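Local coordinates for protein D-threo-3-hydroxyaspartate dehydratase (Delftia, PDB 3WQC) that catalyses the pyridoxal-phosphate-dependent dehydration and deamination of D-threo-3-hydroxyaspartate to oxaloacetate and ammonia, at residues B[146-151]-B[196-201]; B[82-87]-B[106-111]. One frame throughout, in Å; residues are numbered along the deposited sequence. Where two conformers were deposited one is given.

Interaction 1. Residues B[146-151]-B[196-201]; sequences DTDGHR and QALAER. With PLP (pyridoxal-5'-phosphate), chain J.
Thr147 and Asp148 meet Leu198 and Arg201 where the loop after strand 140-146 of the alanine-racemase-like TIM barrel passes helix 192-215. The contact across the two segments is small and mixed. Its apolar part is a single touch, Asp148 CB to Leu198 CD1 at 3.9 Å; the leucine methyl packs on the one methylene of the aspartate, while the carboxylate oxygen OD2 bonds to Ser185.

Arg201 brings polar atoms close. Its chain runs extended from CG to NE, with CG anti to the backbone N (chi1 178°), which carries the guanidinium alongside the loop backbone until NE lies 3.0 Å from Thr147 O. Asp148 CA lies at the edge of the group, near its plane. The carboxylates of Asp146 and Asp148 are too far away to pair with it, Asp148 OD1 lying 6.6 Å from Arg201 NE. The hydroxyl OG1 of the buried Thr147 is hydrogen-bonded to Thr181 OG1, which satisfies it away from solvent.

Two aspartates brace the loop through their side chains. Asp146 OD1 uses its syn lone pair to accept from Gly149 N at 2.7 Å, an Asx motif, and takes a weak bond from Asp148 N. Asp148 OD1 forms an Asx turn with His150 N, which comes from above the carboxylate plane. Gly149 fits the positive phi of this bend.

The loop ends at the cofactor. Arg151 NH1 bonds to Asn328 of the second subunit, and the same guanidinium grips the cofactor's phenolic oxygen. A leucine here would probably leave PLP O3 without this donor and Asn328 of the second subunit without its mate. The bond itself, Arg151 NH2 to PLP O3, is 3.1 Å long and fairly straight at 162°, with the methyl carbon C2A lying in the guanidinium plane at its edge.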
ATOM      1  N   ASP B 146     -21.538 -17.209   6.200  1.00 11.15           N
ATOM      2  CA  ASP B 146     -21.443 -16.741   4.801  1.00 13.13           C
ATOM      3  C   ASP B 146     -22.896 -16.501   4.364  1.00 13.82           C
ATOM      4  O   ASP B 146     -23.710 -17.456   4.253  1.00 16.58           O
ATOM      5  CB  ASP B 146     -20.835 -17.848   3.932  1.00 13.54           C
ATOM      6  CG  ASP B 146     -20.786 -17.481   2.473  1.00 16.18           C
ATOM      7  OD1 ASP B 146     -21.217 -16.358   2.143  1.00 22.03           O
ATOM      8  OD2 ASP B 146     -20.351 -18.338   1.652  1.00 21.51           O
ATOM      9  N   THR B 147     -23.300 -15.236   4.232  1.00 14.90           N
ATOM     10  CA  THR B 147     -24.665 -14.887   3.842  1.00 16.23           C
ATOM     11  C   THR B 147     -24.738 -14.442   2.393  1.00 16.94           C
ATOM     12  O   THR B 147     -25.852 -14.359   1.853  1.00 21.74           O
ATOM     13  CB  THR B 147     -25.275 -13.783   4.748  1.00 14.20           C
ATOM     14  OG1 THR B 147     -24.403 -12.614   4.750  1.00 16.17           O
ATOM     15  CG2 THR B 147     -25.453 -14.278   6.167  1.00 17.25           C
ATOM     16  N   ASP B 148     -23.599 -14.170   1.722  1.00 16.83           N
ATOM     17  CA  ASP B 148     -23.640 -13.680   0.338  1.00 17.51           C
ATOM     18  C   ASP B 148     -22.582 -14.221  -0.644  1.00 17.99           C
ATOM     19  O   ASP B 148     -22.474 -13.706  -1.785  1.00 22.35           O
ATOM     20  CB  ASP B 148     -23.625 -12.142   0.367  1.00 19.99           C
ATOM     21  CG  ASP B 148     -22.218 -11.630   0.760  1.00 17.97           C
ATOM     22  OD1 ASP B 148     -21.428 -12.451   1.340  1.00 20.25           O
ATOM     23  OD2 ASP B 148     -21.940 -10.417   0.521  1.00 20.88           O
ATOM     24  N   GLY B 149     -21.788 -15.241  -0.233  1.00 18.43           N
ATOM     25  CA  GLY B 149     -20.784 -15.845  -1.058  1.00 20.72           C
ATOM     26  C   GLY B 149     -19.491 -15.068  -1.174  1.00 20.46           C
ATOM     27  O   GLY B 149     -18.663 -15.364  -2.017  1.00 21.25           O
ATOM     28  N   HIS B 150     -19.346 -14.022  -0.357  1.00 18.83           N
ATOM     29  CA  HIS B 150     -18.228 -13.114  -0.490  1.00 19.73           C
ATOM     30  C   HIS B 150     -16.885 -13.746  -0.133  1.00 16.30           C
ATOM     31  O   HIS B 150     -15.882 -13.521  -0.909  1.00 20.60           O
ATOM     32  CB  HIS B 150     -18.474 -11.859   0.426  1.00 20.50           C
ATOM     33  CG  HIS B 150     -17.385 -10.860   0.387  1.00 18.90           C
ATOM     34  ND1 HIS B 150     -17.072 -10.133  -0.768  1.00 23.51           N
ATOM     35  CD2 HIS B 150     -16.573 -10.343   1.436  1.00 21.74           C
ATOM     36  CE1 HIS B 150     -16.024  -9.270  -0.452  1.00 25.18           C
ATOM     37  NE2 HIS B 150     -15.742  -9.388   0.873  1.00 31.03           N
ATOM     38  N   ARG B 151     -16.786 -14.434   1.026  1.00 16.55           N
ATOM     39  CA  ARG B 151     -15.443 -14.716   1.567  1.00 14.63           C
ATOM     40  C   ARG B 151     -15.608 -15.895   2.603  1.00 13.71           C
ATOM     41  O   ARG B 151     -15.925 -16.954   2.176  1.00 17.72           O
ATOM     42  CB  ARG B 151     -14.878 -13.451   2.300  1.00 17.46           C
ATOM     43  CG  ARG B 151     -13.367 -13.500   2.619  1.00 18.44           C
ATOM     44  CD  ARG B 151     -13.022 -12.076   3.031  1.00 16.01           C
ATOM     45  NE  ARG B 151     -13.601 -11.649   4.295  1.00 16.83           N
ATOM     46  CZ  ARG B 151     -13.632 -10.344   4.731  1.00 14.52           C
ATOM     47  NH1 ARG B 151     -13.239  -9.347   3.904  1.00 17.71           N
ATOM     48  NH2 ARG B 151     -14.012 -10.063   5.988  1.00 15.39           N
ATOM     49  N   GLN B 196     -30.584  -2.364  -0.264  1.00 21.15           N
ATOM     50  CA  GLN B 196     -31.561  -2.646   0.770  1.00 23.41           C
ATOM     51  C   GLN B 196     -31.855  -4.162   0.779  1.00 20.58           C
ATOM     52  O   GLN B 196     -31.971  -4.775   1.849  1.00 20.01           O
ATOM     53  CB  GLN B 196     -32.863  -1.827   0.529  1.00 22.75           C
ATOM     54  CG  GLN B 196     -33.976  -2.073   1.586  1.00 29.38           C
ATOM     55  CD  GLN B 196     -35.243  -1.249   1.307  1.00 49.43           C
ATOM     56  OE1 GLN B 196     -35.202  -0.041   1.189  1.00 53.54           O
ATOM     57  NE2 GLN B 196     -36.342  -1.918   1.188  1.00 56.99           N
ATOM     58  N   ALA B 197     -31.955  -4.763  -0.401  1.00 21.29           N
ATOM     59  CA  ALA B 197     -32.257  -6.222  -0.515  1.00 21.37           C
ATOM     60  C   ALA B 197     -31.084  -7.013   0.043  1.00 17.83           C
ATOM     61  O   ALA B 197     -31.317  -7.997   0.784  1.00 20.13           O
ATOM     62  CB  ALA B 197     -32.529  -6.628  -1.993  1.00 22.85           C
ATOM     63  N   LEU B 198     -29.843  -6.617  -0.253  1.00 19.01           N
ATOM     64  CA  LEU B 198     -28.668  -7.380   0.250  1.00 18.56           C
ATOM     65  C   LEU B 198     -28.609  -7.214   1.768  1.00 19.07           C
ATOM     66  O   LEU B 198     -28.299  -8.187   2.439  1.00 18.97           O
ATOM     67  CB  LEU B 198     -27.381  -6.927  -0.478  1.00 17.39           C
ATOM     68  CG  LEU B 198     -26.115  -7.637   0.114  1.00 16.49           C
ATOM     69  CD1 LEU B 198     -26.144  -9.153  -0.098  1.00 19.84           C
ATOM     70  CD2 LEU B 198     -24.934  -6.966  -0.547  1.00 22.13           C
ATOM     71  N   ALA B 199     -28.915  -6.014   2.301  1.00 16.23           N
ATOM     72  CA  ALA B 199     -28.861  -5.781   3.749  1.00 17.22           C
ATOM     73  C   ALA B 199     -29.852  -6.763   4.379  1.00 15.73           C
ATOM     74  O   ALA B 199     -29.586  -7.284   5.494  1.00 17.62           O
ATOM     75  CB  ALA B 199     -29.120  -4.332   4.113  1.00 19.20           C
ATOM     76  N   GLU B 200     -31.050  -6.886   3.789  1.00 18.44           N
ATOM     77  CA  GLU B 200     -32.094  -7.854   4.325  1.00 18.63           C
ATOM     78  C   GLU B 200     -31.586  -9.327   4.227  1.00 16.97           C
ATOM     79  O   GLU B 200     -31.787 -10.102   5.190  1.00 17.94           O
ATOM     80  CB  GLU B 200     -33.411  -7.680   3.601  1.00 19.38           C
ATOM     81  CG  GLU B 200     -34.440  -8.747   3.992  1.00 21.86           C
ATOM     82  CD  GLU B 200     -34.815  -8.822   5.448  1.00 24.69           C
ATOM     83  OE1 GLU B 200     -35.357  -9.914   5.796  1.00 23.51           O
ATOM     84  OE2 GLU B 200     -34.566  -7.896   6.280  1.00 21.83           O
ATOM     85  N   ARG B 201     -30.920  -9.712   3.138  1.00 18.02           N
ATOM     86  CA  ARG B 201     -30.356 -11.091   3.007  1.00 15.47           C
ATOM     87  C   ARG B 201     -29.290 -11.296   4.102  1.00 15.65           C
ATOM     88  O   ARG B 201     -29.203 -12.388   4.719  1.00 17.21           O
ATOM     89  CB  ARG B 201     -29.707 -11.282   1.631  1.00 18.92           C
ATOM     90  CG  ARG B 201     -29.022 -12.560   1.274  1.00 23.82           C
ATOM     91  CD  ARG B 201     -28.617 -12.561  -0.259  1.00 39.99           C
ATOM     92  NE  ARG B 201     -27.667 -13.604  -0.466  1.00 52.28           N
ATOM     93  CZ  ARG B 201     -28.006 -14.840  -0.786  1.00 45.21           C
ATOM     94  NH1 ARG B 201     -29.293 -15.144  -1.012  1.00 59.12           N
ATOM     95  NH2 ARG B 201     -27.064 -15.746  -0.957  1.00 52.93           N
TER
HETATM   96  N1  PLP J 402     -16.773  -6.665   9.220  1.00 12.46           N
HETATM   97  C2  PLP J 402     -15.711  -7.347   8.745  1.00 11.46           C
HETATM   98  C2A PLP J 402     -15.515  -8.807   9.087  1.00 13.68           C
HETATM   99  C3  PLP J 402     -14.754  -6.654   7.917  1.00 12.81           C
HETATM  100  O3  PLP J 402     -13.698  -7.319   7.474  1.00 15.43           O
HETATM  101  C4  PLP J 402     -14.999  -5.267   7.617  1.00 13.72           C
HETATM  102  C4A PLP J 402     -14.038  -4.564   6.833  1.00 21.05           C
HETATM  103  C5  PLP J 402     -16.151  -4.630   8.166  1.00 12.50           C
HETATM  104  C6  PLP J 402     -17.058  -5.397   8.910  1.00 12.80           C
HETATM  105  C5A PLP J 402     -16.455  -3.180   7.876  1.00 16.46           C
HETATM  106  O4P PLP J 402     -16.806  -3.042   6.422  1.00 15.07           O
HETATM  107  P   PLP J 402     -16.771  -1.563   5.808  1.00 13.99           P
HETATM  108  O1P PLP J 402     -17.534  -0.758   6.792  1.00 17.22           O
HETATM  109  O2P PLP J 402     -17.489  -1.723   4.514  1.00 15.05           O
HETATM  110  O3P PLP J 402     -15.376  -1.095   5.724  1.00 19.34           O

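Interaction 2. Residues B[82-87]-B[106-111]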
ATOM      1  N   GLN B  82      -2.743  -2.797  20.360  1.00 14.72           N
ATOM      2  CA  GLN B  82      -2.626  -1.308  20.388  1.00 16.94           C
ATOM      3  C   GLN B  82      -3.843  -0.737  21.086  1.00 14.10           C
ATOM      4  O   GLN B  82      -3.736   0.155  21.944  1.00 16.99           O
ATOM      5  CB  GLN B  82      -2.545  -0.759  18.932  1.00 19.89           C
ATOM      6  CG  GLN B  82      -2.747   0.790  18.823  1.00 21.53           C
ATOM      7  CD  GLN B  82      -2.506   1.376  17.407  1.00 41.56           C
ATOM      8  OE1 GLN B  82      -1.395   1.367  16.841  1.00 54.52           O
ATOM      9  NE2 GLN B  82      -3.525   2.002  16.896  1.00 27.79           N
ATOM     10  N   PHE B  83      -5.033  -1.134  20.662  1.00 14.30           N
ATOM     11  CA  PHE B  83      -6.245  -0.522  21.195  1.00 14.13           C
ATOM     12  C   PHE B  83      -6.488  -0.960  22.653  1.00 13.48           C
ATOM     13  O   PHE B  83      -6.945  -0.125  23.459  1.00 16.47           O
ATOM     14  CB  PHE B  83      -7.495  -0.773  20.287  1.00 14.55           C
ATOM     15  CG  PHE B  83      -7.423   0.072  19.081  1.00 12.57           C
ATOM     16  CD1 PHE B  83      -7.900   1.379  19.111  1.00 16.68           C
ATOM     17  CD2 PHE B  83      -6.876  -0.419  17.885  1.00 14.97           C
ATOM     18  CE1 PHE B  83      -7.813   2.210  17.952  1.00 16.25           C
ATOM     19  CE2 PHE B  83      -6.771   0.406  16.722  1.00 15.18           C
ATOM     20  CZ  PHE B  83      -7.227   1.739  16.765  1.00 14.91           C
ATOM     21  N   PHE B  84      -6.103  -2.208  23.001  1.00 14.26           N
ATOM     22  CA  PHE B  84      -6.229  -2.580  24.441  1.00 13.79           C
ATOM     23  C   PHE B  84      -5.248  -1.766  25.320  1.00 14.51           C
ATOM     24  O   PHE B  84      -5.665  -1.307  26.414  1.00 17.41           O
ATOM     25  CB  PHE B  84      -5.937  -4.068  24.628  1.00 14.90           C
ATOM     26  CG  PHE B  84      -5.977  -4.482  26.093  1.00 13.39           C
ATOM     27  CD1 PHE B  84      -7.197  -4.420  26.804  1.00 16.51           C
ATOM     28  CD2 PHE B  84      -4.800  -4.911  26.731  1.00 15.66           C
ATOM     29  CE1 PHE B  84      -7.197  -4.732  28.195  1.00 16.77           C
ATOM     30  CE2 PHE B  84      -4.811  -5.255  28.098  1.00 17.53           C
ATOM     31  CZ  PHE B  84      -6.008  -5.161  28.792  1.00 18.24           C
ATOM     32  N   ALA B  85      -4.043  -1.531  24.827  1.00 17.14           N
ATOM     33  CA  ALA B  85      -3.073  -0.710  25.578  1.00 17.44           C
ATOM     34  C   ALA B  85      -3.660   0.705  25.784  1.00 18.11           C
ATOM     35  O   ALA B  85      -3.341   1.400  26.756  1.00 23.17           O
ATOM     36  CB  ALA B  85      -1.738  -0.624  24.867  1.00 19.96           C
ATOM     37  N   ALA B  86      -4.421   1.177  24.802  1.00 17.48           N
ATOM     38  CA  ALA B  86      -5.067   2.518  24.827  1.00 21.04           C
ATOM     39  C   ALA B  86      -6.361   2.558  25.620  1.00 21.11           C
ATOM     40  O   ALA B  86      -7.009   3.591  25.667  1.00 28.65           O
ATOM     41  CB  ALA B  86      -5.256   3.052  23.405  1.00 19.98           C
ATOM     42  N   GLY B  87      -6.785   1.429  26.191  1.00 18.45           N
ATOM     43  CA  GLY B  87      -7.935   1.397  27.072  1.00 20.55           C
ATOM     44  C   GLY B  87      -9.212   0.715  26.559  1.00 18.74           C
ATOM     45  O   GLY B  87     -10.249   0.648  27.291  1.00 25.49           O
ATOM     46  N   LEU B 106      -4.466 -15.622  24.034  1.00 10.81           N
ATOM     47  CA  LEU B 106      -4.498 -15.999  25.486  1.00 11.78           C
ATOM     48  C   LEU B 106      -3.870 -14.870  26.303  1.00 13.74           C
ATOM     49  O   LEU B 106      -4.444 -14.452  27.357  1.00 14.26           O
ATOM     50  CB  LEU B 106      -3.788 -17.341  25.669  1.00 13.79           C
ATOM     51  CG  LEU B 106      -3.691 -17.783  27.142  1.00 14.17           C
ATOM     52  CD1 LEU B 106      -5.072 -18.004  27.747  1.00 16.86           C
ATOM     53  CD2 LEU B 106      -2.754 -18.982  27.248  1.00 20.16           C
ATOM     54  N   GLN B 107      -2.695 -14.411  25.877  0.50 12.06           N
ATOM     55  CA  GLN B 107      -2.019 -13.384  26.688  0.50 12.51           C
ATOM     56  C   GLN B 107      -2.850 -12.116  26.798  0.50 13.10           C
ATOM     57  O   GLN B 107      -2.914 -11.504  27.880  0.50 13.55           O
ATOM     58  CB  GLN B 107      -0.676 -13.077  26.024  0.50 13.26           C
ATOM     59  CG  GLN B 107       0.264 -14.279  26.081  0.50 19.58           C
ATOM     60  CD  GLN B 107       1.285 -14.333  24.929  0.50 25.33           C
ATOM     61  OE1 GLN B 107       1.440 -13.362  24.169  0.50 24.21           O
ATOM     62  NE2 GLN B 107       2.000 -15.481  24.806  0.50 26.27           N
ATOM     63  N   LEU B 108      -3.465 -11.665  25.680  1.00 11.75           N
ATOM     64  CA  LEU B 108      -4.314 -10.469  25.694  1.00 12.34           C
ATOM     65  C   LEU B 108      -5.460 -10.687  26.725  1.00 12.73           C
ATOM     66  O   LEU B 108      -5.780  -9.786  27.502  1.00 14.05           O
ATOM     67  CB  LEU B 108      -4.870 -10.188  24.314  1.00 13.53           C
ATOM     68  CG  LEU B 108      -3.908  -9.357  23.485  1.00 14.25           C
ATOM     69  CD1 LEU B 108      -4.307  -9.543  22.025  1.00 17.55           C
ATOM     70  CD2 LEU B 108      -4.001  -7.845  23.841  1.00 18.39           C
ATOM     71  N   ARG B 109      -6.134 -11.872  26.632  1.00 12.52           N
ATOM     72  CA  ARG B 109      -7.246 -12.083  27.598  1.00 13.47           C
ATOM     73  C   ARG B 109      -6.750 -12.086  29.088  1.00 12.64           C
ATOM     74  O   ARG B 109      -7.450 -11.525  29.959  1.00 16.81           O
ATOM     75  CB  ARG B 109      -7.977 -13.421  27.263  1.00 12.88           C
ATOM     76  CG  ARG B 109      -8.832 -13.242  26.004  1.00 13.60           C
ATOM     77  CD  ARG B 109      -9.519 -14.546  25.572  1.00 16.35           C
ATOM     78  NE  ARG B 109     -10.450 -14.982  26.634  1.00 15.22           N
ATOM     79  CZ  ARG B 109     -11.683 -14.478  26.830  1.00 17.45           C
ATOM     80  NH1 ARG B 109     -12.235 -13.563  25.963  1.00 16.23           N
ATOM     81  NH2 ARG B 109     -12.417 -14.893  27.894  1.00 20.42           N
ATOM     82  N   ARG B 110      -5.582 -12.701  29.323  1.00 12.78           N
ATOM     83  CA  ARG B 110      -5.041 -12.790  30.659  0.50 13.43           C
ATOM     84  C   ARG B 110      -4.672 -11.422  31.183  1.00 13.89           C
ATOM     85  O   ARG B 110      -4.773 -11.230  32.405  1.00 19.32           O
ATOM     86  CB  ARG B 110      -3.854 -13.730  30.729  0.50 15.36           C
ATOM     87  CG  ARG B 110      -4.216 -15.195  30.536  0.50 17.41           C
ATOM     88  CD  ARG B 110      -2.931 -16.094  30.551  0.50 24.03           C
ATOM     89  NE  ARG B 110      -3.194 -17.547  30.710  0.50 24.07           N
ATOM     90  CZ  ARG B 110      -2.299 -18.530  30.612  0.50 14.89           C
ATOM     91  NH1 ARG B 110      -1.026 -18.248  30.403  0.50 21.06           N
ATOM     92  NH2 ARG B 110      -2.740 -19.850  30.703  0.50 23.87           N
ATOM     93  N   ARG B 111      -4.329 -10.468  30.316  1.00 15.11           N
ATOM     94  CA  ARG B 111      -4.080  -9.050  30.738  1.00 17.32           C
ATOM     95  C   ARG B 111      -5.320  -8.212  30.913  1.00 14.71           C
ATOM     96  O   ARG B 111      -5.239  -7.067  31.345  1.00 19.69           O
ATOM     97  CB  ARG B 111      -3.252  -8.254  29.610  1.00 23.36           C
ATOM     98  CG  ARG B 111      -1.931  -8.707  29.388  1.00 27.13           C
ATOM     99  CD  ARG B 111      -1.149  -7.517  28.773  1.00 27.57           C
ATOM    100  NE  ARG B 111      -1.285  -7.111  27.408  1.00 25.16           N
ATOM    101  CZ  ARG B 111      -0.864  -7.871  26.351  1.00 21.31           C
ATOM    102  NH1 ARG B 111      -0.434  -9.174  26.493  1.00 24.65           N
ATOM    103  NH2 ARG B 111      -0.934  -7.380  25.166  1.00 24.11           N
TER
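This is a mainly apolar helix-to-helix contact on the outside of the TIM barrel, between the C-terminal ends of helix 77-85 and helix 102-110, successive helices that flank strand 90-93 in the chain. Phe84 carries it: its side chain sets out toward the other helix, and with CG anti to the backbone N (chi1 177°) the ring reaches across to Leu108 and Arg111. A phenylalanine suits the place because its long flat side chain can bridge the gap where the CA atoms of Phe84 and Leu108 are 8.2 Å apart.

Leu108, buried, offers its CD2 to the ring atom CD2 of Phe84 at 4.2 Å, the two side chains sliding past each other in opposite directions. Cys113 touches Phe84 as well. Arg111 lends its aliphatic base, CB lying 3.7 Å from Phe84 CE2, while its guanidinium plane is turned 57° from the ring; a long chain with a polar end fits this exposed rim.

Gly87 closes the first helix with a Schellman motif, its positive phi (109°) being easy for glycine. At the far end of the ring the edge meets a carbonyl: Phe84 CZ lies 3.3 Å from Arg111 O, near the ring plane.

Overall arrangement
Both interactions lie within the barrel domain but do not touch, their nearest atoms being about 17 Å apart and their centres 32 Å, and they share no helix or strand. Each is partly buried, joining one buried residue to an exposed arginine at its margin. Interaction 2 pairs two neighbouring helices on the barrel's outer surface, is governed by an aromatic ring and has no other protein chain of the assembly upon it. Interaction 1 instead sets a helix against a loop, relies more on polar side chains, with the loop held by its own aspartates, and leads through that loop to the cofactor and the second subunit; 82-87 with 106-111 lies away from the cofactor pocket.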